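Endoglucanase (Uncultured bacterium, PDB 3X17) probably hydrolyses internal beta-1,4-glucosidic bonds of cellulose, as a family 9 glycoside hydrolase with an N-terminal Ig-like domain. Local coordinates at residues A[32-37]-A[420-425]; A[284-289]-A[348-353]; A[54-57]-A[62-65]. One frame throughout, in Å; residues are numbered along the deposited sequence.

Interactions 1 and 3 share the sheet of the Ig-like domain, while interaction 2 lies in the catalytic domain. Interaction 3 pairs neighbouring strands 52-57 and 63-74, and interaction 1 uses strand 32-37 of the same sheet to meet the loop after helix 396-418 in the catalytic domain; their centres lie about 21 Å apart. Interaction 2 packs the ends of helices 272-288 and 337-351, two helices of the (alpha/alpha)6 barrel, its centre about 41 Å from that of interaction 1 and across the chain's centre. Along the chain interaction 3 closes before interaction 2 opens, and interaction 1 encloses both, tying the first domain back to the second.

Interaction 1 (A[32-37]-A[420-425]); sequences QAVLAL and SGYGVP
Tyr422 reaches from the catalytic domain to strand 32-37 of the Ig-like domain and meets two of its side chains; at this point of the domain interface a tyrosine and two waters span the two segments. The apolar part is small. Val34 CG1 approaches Tyr422 CE1 at 4.2 Å, the two side chains lying at a slant to one another, and Ala36 CB is 4.3 Å from Tyr422 CZ. The same Ala36 methyl also comes close to the hydroxyl oxygen, CB to Tyr422 OH being 3.3 Å. With CG anti to its own carbonyl carbon (chi1 -71°), the tyrosine sends its ring toward the strand although its CB does not start in that direction.

The polar part runs through water. One water donates to Tyr422 O at 2.7 Å and accepts a weak bond from Gln32 NE2; a second donates to both Gln32 OE1 and Gly421 O, the latter at 3.1 Å. The loop that offers these carbonyls is a type I turn from Ser420 to Gly423, closed by Gly423 N on Ser420 O at 3.0 Å. Ser420 OG spans the turn to donate to Val424 O, just after it.

The tyrosine hydroxyl is hydrogen-bonded to Asp81, and the Gln32 amide to Arg85 and Asp467. Small apolar area beside polar groups at least partly shielded, held by waters and both domains, suggests that direction-dependent bonds contribute much to the fit.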
loop_
_atom_site.group_PDB
_atom_site.type_symbol
_atom_site.label_atom_id
_atom_site.label_comp_id
_atom_site.label_asym_id
_atom_site.label_seq_id
_atom_site.Cartn_x
_atom_site.Cartn_y
_atom_site.Cartn_z
ATOM N N GLN A 32 1.731 12.192 18.793
ATOM C CA GLN A 32 1.273 13.540 18.434
ATOM C C GLN A 32 -0.231 13.723 18.658
ATOM O O GLN A 32 -1.005 12.772 18.532
ATOM C CB GLN A 32 1.630 13.859 16.984
ATOM C CG GLN A 32 1.031 12.878 15.948
ATOM C CD GLN A 32 1.426 13.243 14.516
ATOM O OE1 GLN A 32 1.370 14.418 14.127
ATOM N NE2 GLN A 32 1.808 12.233 13.717
ATOM N N ALA A 33 -0.638 14.943 19.001
ATOM C CA ALA A 33 -2.024 15.364 18.834
ATOM C C ALA A 33 -2.035 16.758 18.227
ATOM O O ALA A 33 -1.133 17.573 18.462
ATOM C CB ALA A 33 -2.777 15.360 20.185
ATOM N N VAL A 34 -2.962 16.980 17.319
ATOM C CA VAL A 34 -2.890 18.168 16.496
ATOM C C VAL A 34 -4.203 18.875 16.688
ATOM O O VAL A 34 -5.266 18.262 16.560
ATOM C CB VAL A 34 -2.647 17.834 15.013
ATOM C CG1 VAL A 34 -2.818 19.062 14.130
ATOM C CG2 VAL A 34 -1.263 17.229 14.821
ATOM N N LEU A 35 -4.108 20.129 17.125
ATOM C CA LEU A 35 -5.256 21.007 17.259
ATOM C C LEU A 35 -5.378 21.832 15.983
ATOM O O LEU A 35 -4.506 22.628 15.668
ATOM C CB LEU A 35 -5.058 21.947 18.459
ATOM C CG LEU A 35 -6.174 22.998 18.625
ATOM C CD1 LEU A 35 -7.475 22.317 19.064
ATOM C CD2 LEU A 35 -5.771 24.083 19.636
ATOM N N ALA A 36 -6.428 21.598 15.213
ATOM C CA ALA A 36 -6.603 22.351 13.981
ATOM C C ALA A 36 -7.742 23.324 14.172
ATOM O O ALA A 36 -8.844 22.919 14.511
ATOM C CB ALA A 36 -6.877 21.420 12.798
ATOM N N LEU A 37 -7.473 24.602 13.922
ATOM C CA LEU A 37 -8.512 25.633 13.983
ATOM C C LEU A 37 -9.385 25.653 12.734
ATOM O O LEU A 37 -8.887 25.567 11.605
ATOM C CB LEU A 37 -7.892 27.017 14.190
ATOM C CG LEU A 37 -7.186 27.242 15.519
ATOM C CD1 LEU A 37 -6.613 28.664 15.591
ATOM C CD2 LEU A 37 -8.152 26.971 16.664
ATOM N N SER A 420 4.943 20.217 6.085
ATOM C CA SER A 420 3.569 19.736 6.057
ATOM C C SER A 420 2.996 19.587 7.451
ATOM O O SER A 420 3.375 18.698 8.205
ATOM C CB SER A 420 3.472 18.403 5.315
ATOM O OG SER A 420 2.128 17.933 5.289
ATOM N N GLY A 421 2.027 20.424 7.770
ATOM C CA GLY A 421 1.542 20.476 9.135
ATOM C C GLY A 421 1.036 19.128 9.610
ATOM O O GLY A 421 1.284 18.746 10.738
ATOM N N TYR A 422 0.358 18.375 8.741
ATOM C CA TYR A 422 -0.192 17.090 9.169
ATOM C C TYR A 422 0.753 15.892 9.042
ATOM O O TYR A 422 0.335 14.751 9.291
ATOM C CB TYR A 422 -1.492 16.789 8.441
ATOM C CG TYR A 422 -2.638 17.648 8.878
ATOM C CD1 TYR A 422 -3.369 17.333 10.038
ATOM C CD2 TYR A 422 -2.989 18.777 8.159
ATOM C CE1 TYR A 422 -4.437 18.093 10.433
ATOM C CE2 TYR A 422 -4.052 19.574 8.564
ATOM C CZ TYR A 422 -4.765 19.236 9.710
ATOM O OH TYR A 422 -5.897 19.956 10.053
ATOM N N GLY A 423 1.977 16.114 8.563
ATOM C CA GLY A 423 2.894 14.996 8.363
ATOM C C GLY A 423 2.942 14.430 6.950
ATOM O O GLY A 423 3.970 13.929 6.531
ATOM N N VAL A 424 1.843 14.531 6.206
ATOM C CA VAL A 424 1.739 13.863 4.898
ATOM C C VAL A 424 2.676 14.530 3.910
ATOM O O VAL A 424 2.660 15.743 3.776
ATOM C CB VAL A 424 0.280 13.849 4.347
ATOM C CG1 VAL A 424 -0.288 15.257 4.241
ATOM C CG2 VAL A 424 0.237 13.169 2.968
ATOM N N PRO A 425 3.598 13.754 3.321
ATOM C CA PRO A 425 4.662 14.327 2.486
ATOM C C PRO A 425 4.194 14.647 1.079
ATOM O O PRO A 425 4.882 14.332 0.100
ATOM C CB PRO A 425 5.745 13.234 2.480
ATOM C CG PRO A 425 5.029 11.975 2.879
ATOM C CD PRO A 425 3.670 12.286 3.385
HETATM O O HOH W 1 0.833 12.557 10.858
HETATM O O HOH W 2 1.206 15.995 12.163
#

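Interaction 2 (A[284-289]-A[348-353]); sequences MAARIF and WVVTGR
Arg287 lies against Val349 and Val350 where the ends of helices 272-288 and 337-351 come together, and its course illustrates how one long side chain can touch apolar neighbours at both its aliphatic base and its guanidinium, while the guanidinium also carries salt bridges. At its root the backbone N is 4.0 Å from Val350 CG2, and CB follows at 4.2 Å from the same methyl. That methyl is shared: the CB of Ala286 touches it at 4.1 Å, so one branch of Val350 rests against two successive residues of the facing helix. A chi1 of 66° sets this branch anti to the backbone N of Val350.

From CB the arginine continues with CG anti to the backbone N (chi1 164°), then bends at chi2 and chi3. The bends bring NE to 3.9 Å from Val349 CG1, and NH2 to 3.8 Å from that same carbon, the two side chains slanting past each other. On one face of the guanidinium, toward its rim, sits the CA of Met284, 4.2 Å above the plane, about one helical turn back. While still against Val349, NH2 forms a salt bridge with Glu346, and NH1 another with Glu199 of helix 184-200. Leu390 of helix 381-390 packs on both Arg287 and Val349.

No hydrogen bond crosses between the two segments themselves. Apolar contact and the bridge to Glu346 of helix 337-351 together link the two helices, Glu199 ties in helix 184-200, and the two glutamates probably stabilise the positive charge and restrict rotation of the guanidinium.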
loop_
_atom_site.group_PDB
_atom_site.type_symbol
_atom_site.label_atom_id
_atom_site.label_comp_id
_atom_site.label_asym_id
_atom_site.label_seq_id
_atom_site.Cartn_x
_atom_site.Cartn_y
_atom_site.Cartn_z
ATOM N N MET A 284 12.208 -12.784 -6.041
ATOM C CA MET A 284 12.080 -12.526 -4.608
ATOM C C MET A 284 11.527 -13.713 -3.813
ATOM O O MET A 284 11.975 -13.978 -2.718
ATOM C CB MET A 284 11.242 -11.277 -4.342
ATOM C CG MET A 284 11.984 -10.002 -4.645
ATOM S SD MET A 284 10.869 -8.591 -4.606
ATOM C CE MET A 284 10.800 -8.314 -2.831
ATOM N N ALA A 285 10.464 -14.337 -4.306
ATOM C CA ALA A 285 9.813 -15.411 -3.553
ATOM C C ALA A 285 10.746 -16.606 -3.490
ATOM O O ALA A 285 10.727 -17.373 -2.514
ATOM C CB ALA A 285 8.490 -15.812 -4.212
ATOM N N ALA A 286 11.516 -16.795 -4.559
ATOM C CA ALA A 286 12.476 -17.893 -4.601
ATOM C C ALA A 286 13.463 -17.769 -3.433
ATOM O O ALA A 286 13.838 -18.768 -2.829
ATOM C CB ALA A 286 13.212 -17.916 -5.941
ATOM N N ARG A 287 13.857 -16.561 -3.112
ATOM C CA ARG A 287 14.786 -16.317 -2.051
ATOM C C ARG A 287 14.086 -16.469 -0.727
ATOM O O ARG A 287 14.606 -17.037 0.175
ATOM C CB ARG A 287 15.390 -14.919 -2.177
ATOM C CG ARG A 287 16.076 -14.393 -0.952
ATOM C CD ARG A 287 15.774 -12.942 -0.716
ATOM N NE ARG A 287 15.937 -12.216 -1.930
ATOM C CZ ARG A 287 15.348 -11.082 -2.259
ATOM N NH1 ARG A 287 14.543 -10.457 -1.457
ATOM N NH2 ARG A 287 15.615 -10.574 -3.422
ATOM N N ILE A 288 12.889 -15.959 -0.632
ATOM C CA ILE A 288 12.256 -15.836 0.662
ATOM C C ILE A 288 11.579 -17.142 1.107
ATOM O O ILE A 288 11.507 -17.425 2.310
ATOM C CB ILE A 288 11.287 -14.625 0.682
ATOM C CG1 ILE A 288 12.070 -13.318 0.680
ATOM C CG2 ILE A 288 10.383 -14.648 1.874
ATOM C CD1 ILE A 288 11.212 -12.118 0.339
ATOM N N PHE A 289 11.077 -17.937 0.158
ATOM C CA PHE A 289 10.290 -19.136 0.520
ATOM C C PHE A 289 11.223 -20.312 0.741
ATOM O O PHE A 289 10.760 -21.402 1.047
ATOM C CB PHE A 289 9.284 -19.527 -0.586
ATOM C CG PHE A 289 7.965 -18.831 -0.486
ATOM C CD1 PHE A 289 7.796 -17.562 -1.027
ATOM C CD2 PHE A 289 6.873 -19.464 0.119
ATOM C CE1 PHE A 289 6.575 -16.893 -0.914
ATOM C CE2 PHE A 289 5.644 -18.802 0.234
ATOM C CZ PHE A 289 5.492 -17.526 -0.316
ATOM N N TRP A 348 19.591 -11.740 -10.160
ATOM C CA TRP A 348 20.996 -11.689 -9.743
ATOM C C TRP A 348 21.178 -12.097 -8.280
ATOM O O TRP A 348 22.096 -12.856 -7.949
ATOM C CB TRP A 348 21.597 -10.296 -9.964
ATOM C CG TRP A 348 23.034 -10.235 -9.511
ATOM C CD1 TRP A 348 24.066 -11.044 -9.937
ATOM C CD2 TRP A 348 23.572 -9.428 -8.462
ATOM N NE1 TRP A 348 25.213 -10.757 -9.244
ATOM C CE2 TRP A 348 24.940 -9.781 -8.322
ATOM C CE3 TRP A 348 23.055 -8.401 -7.671
ATOM C CZ2 TRP A 348 25.785 -9.145 -7.423
ATOM C CZ3 TRP A 348 23.895 -7.781 -6.760
ATOM C CH2 TRP A 348 25.242 -8.153 -6.642
ATOM N N VAL A 349 20.293 -11.595 -7.414
ATOM C CA VAL A 349 20.428 -11.781 -5.968
ATOM C C VAL A 349 20.267 -13.238 -5.604
ATOM O O VAL A 349 21.026 -13.747 -4.774
ATOM C CB VAL A 349 19.397 -10.952 -5.145
ATOM C CG1 VAL A 349 19.338 -11.459 -3.705
ATOM C CG2 VAL A 349 19.736 -9.476 -5.168
ATOM N N VAL A 350 19.284 -13.923 -6.197
ATOM C CA VAL A 350 19.033 -15.346 -5.844
ATOM C C VAL A 350 19.904 -16.373 -6.610
ATOM O O VAL A 350 20.168 -17.474 -6.104
ATOM C CB VAL A 350 17.514 -15.708 -5.956
ATOM C CG1 VAL A 350 17.018 -15.638 -7.405
ATOM C CG2 VAL A 350 17.192 -17.068 -5.291
ATOM N N THR A 351 20.343 -16.030 -7.823
ATOM C CA THR A 351 21.150 -16.972 -8.620
ATOM C C THR A 351 22.648 -16.663 -8.610
ATOM O O THR A 351 23.450 -17.536 -8.882
ATOM C CB THR A 351 20.712 -17.067 -10.104
ATOM O OG1 THR A 351 21.102 -15.874 -10.805
ATOM C CG2 THR A 351 19.174 -17.307 -10.237
ATOM N N GLY A 352 22.994 -15.389 -8.479
ATOM C CA GLY A 352 24.377 -14.986 -8.485
ATOM C C GLY A 352 24.955 -14.913 -9.883
ATOM O O GLY A 352 26.100 -14.549 -10.045
ATOM N N ARG A 353 24.132 -15.165 -10.899
ATOM C CA ARG A 353 24.624 -15.278 -12.268
ATOM C C ARG A 353 24.981 -13.951 -12.948
ATOM O O ARG A 353 24.239 -12.934 -12.863
ATOM C CB ARG A 353 23.642 -16.048 -13.120
ATOM C CG ARG A 353 24.036 -17.482 -13.320
ATOM C CD ARG A 353 23.080 -18.146 -14.282
ATOM N NE ARG A 353 22.326 -19.124 -13.536
ATOM C CZ ARG A 353 21.019 -19.117 -13.358
ATOM N NH1 ARG A 353 20.239 -18.307 -14.053
ATOM N NH2 ARG A 353 20.497 -20.035 -12.569
#

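Interaction 3 (A[54-57]-A[62-65]); sequences QIVR and QVVW
Ile55 faces both Val64 and Trp65, and this two-against-one pairing is the defining feature of a classic beta bulge, here in the Ig-like domain's hairpin of strands 52-57 and 63-74. The tight part is the bulge itself. Ile55 N donates to Trp65 O at 2.8 Å, whereas Ile55 O receives Val64 N, also at 2.8 Å and nearly straight at 176°, together with a weak, longer bond from Trp65 N. Side chains close over it: Ile55 CG2 meets Val64 CG1 at 3.7 Å, and Ile55 CB lies 3.9 Å from Trp65 CB. The isoleucine CG1 branch, anti to the carbonyl carbon (chi1 -54°), extends on toward the indole atom CE3.

Past the bulge the register shifts by one, and Val56 pairs with Val63 on the other face, their CG2 methyls 4.2 Å apart. Gln54 crosses Val63 at about a right angle, and its NE2 bonds to Glu66. Ile55 is buried, but Val64 and Gln62 are on the solvent side. Looser are the long chains near the turn: Arg57 N donates to Gln62 O, while the side chains run side by side, guanidinium and amide planes 45° apart, with Arg57 NH1 3.3 Å from Gln62 OE1; the guanidinium forms salt bridges with Asp59 and Asp60.

Strand 95-101 flanks strand 52-57, bonding to Gln54 and Val56, its Tyr97 and Ala99 touching Ile55; strand 82-87 flanks strand 63-74 on its other side.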
loop_
_atom_site.group_PDB
_atom_site.type_symbol
_atom_site.label_atom_id
_atom_site.label_comp_id
_atom_site.label_asym_id
_atom_site.label_seq_id
_atom_site.Cartn_x
_atom_site.Cartn_y
_atom_site.Cartn_z
ATOM N N GLN A 54 -5.051 17.971 27.759
ATOM C CA GLN A 54 -4.968 16.864 28.674
ATOM C C GLN A 54 -5.190 15.554 27.925
ATOM O O GLN A 54 -5.906 15.517 26.922
ATOM C CB GLN A 54 -6.004 17.016 29.791
ATOM C CG GLN A 54 -5.994 18.371 30.455
ATOM C CD GLN A 54 -7.172 18.538 31.390
ATOM O OE1 GLN A 54 -8.309 18.247 31.024
ATOM N NE2 GLN A 54 -6.901 18.970 32.618
ATOM N N ILE A 55 -4.535 14.496 28.391
ATOM C CA ILE A 55 -4.941 13.142 28.063
ATOM C C ILE A 55 -5.613 12.560 29.286
ATOM O O ILE A 55 -5.121 12.704 30.399
ATOM C CB ILE A 55 -3.753 12.233 27.727
ATOM C CG1 ILE A 55 -2.862 12.811 26.610
ATOM C CG2 ILE A 55 -4.215 10.767 27.560
ATOM C CD1 ILE A 55 -3.590 13.322 25.375
ATOM N N VAL A 56 -6.686 11.819 29.060
ATOM C CA VAL A 56 -7.617 11.471 30.118
ATOM C C VAL A 56 -7.995 9.984 29.987
ATOM O O VAL A 56 -8.286 9.515 28.896
ATOM C CB VAL A 56 -8.878 12.339 29.981
ATOM C CG1 VAL A 56 -9.954 11.816 30.852
ATOM C CG2 VAL A 56 -8.563 13.791 30.326
ATOM N N ARG A 57 -7.954 9.232 31.080
ATOM C CA ARG A 57 -8.451 7.848 31.044
ATOM C C ARG A 57 -9.876 7.803 30.492
ATOM O O ARG A 57 -10.717 8.642 30.841
ATOM C CB ARG A 57 -8.387 7.186 32.426
ATOM C CG ARG A 57 -6.980 6.778 32.869
ATOM C CD ARG A 57 -6.919 5.316 33.312
ATOM N NE ARG A 57 -7.746 5.076 34.491
ATOM C CZ ARG A 57 -7.363 5.334 35.738
ATOM N NH1 ARG A 57 -6.147 5.810 35.981
ATOM N NH2 ARG A 57 -8.195 5.108 36.749
ATOM N N GLN A 62 -10.031 10.729 34.612
ATOM C CA GLN A 62 -8.785 11.063 35.296
ATOM C C GLN A 62 -7.683 11.578 34.349
ATOM O O GLN A 62 -7.216 10.853 33.470
ATOM C CB GLN A 62 -8.280 9.845 36.062
ATOM C CG GLN A 62 -6.780 9.863 36.307
ATOM C CD GLN A 62 -6.381 9.294 37.661
ATOM O OE1 GLN A 62 -6.861 8.231 38.079
ATOM N NE2 GLN A 62 -5.467 9.985 38.339
ATOM N N VAL A 63 -7.272 12.829 34.534
ATOM C CA VAL A 63 -6.142 13.376 33.787
ATOM C C VAL A 63 -4.829 12.634 34.028
ATOM O O VAL A 63 -4.407 12.428 35.166
ATOM C CB VAL A 63 -5.944 14.857 34.063
ATOM C CG1 VAL A 63 -4.855 15.413 33.143
ATOM C CG2 VAL A 63 -7.267 15.608 33.886
ATOM N N VAL A 64 -4.199 12.191 32.945
ATOM C CA VAL A 64 -2.999 11.384 33.083
ATOM C C VAL A 64 -1.797 12.090 32.458
ATOM O O VAL A 64 -0.644 11.730 32.696
ATOM C CB VAL A 64 -3.228 9.938 32.558
ATOM C CG1 VAL A 64 -3.189 9.881 31.037
ATOM C CG2 VAL A 64 -2.245 8.970 33.177
ATOM N N TRP A 65 -2.081 13.187 31.767
ATOM C CA TRP A 65 -1.058 13.955 31.079
ATOM C C TRP A 65 -1.651 15.327 30.779
ATOM O O TRP A 65 -2.807 15.444 30.393
ATOM C CB TRP A 65 -0.622 13.229 29.782
ATOM C CG TRP A 65 0.565 13.835 29.067
ATOM C CD1 TRP A 65 1.841 13.346 29.047
ATOM C CD2 TRP A 65 0.569 14.991 28.213
ATOM N NE1 TRP A 65 2.645 14.141 28.258
ATOM C CE2 TRP A 65 1.897 15.163 27.746
ATOM C CE3 TRP A 65 -0.425 15.860 27.754
ATOM C CZ2 TRP A 65 2.260 16.184 26.859
ATOM C CZ3 TRP A 65 -0.061 16.897 26.902
ATOM C CH2 TRP A 65 1.278 17.057 26.466
#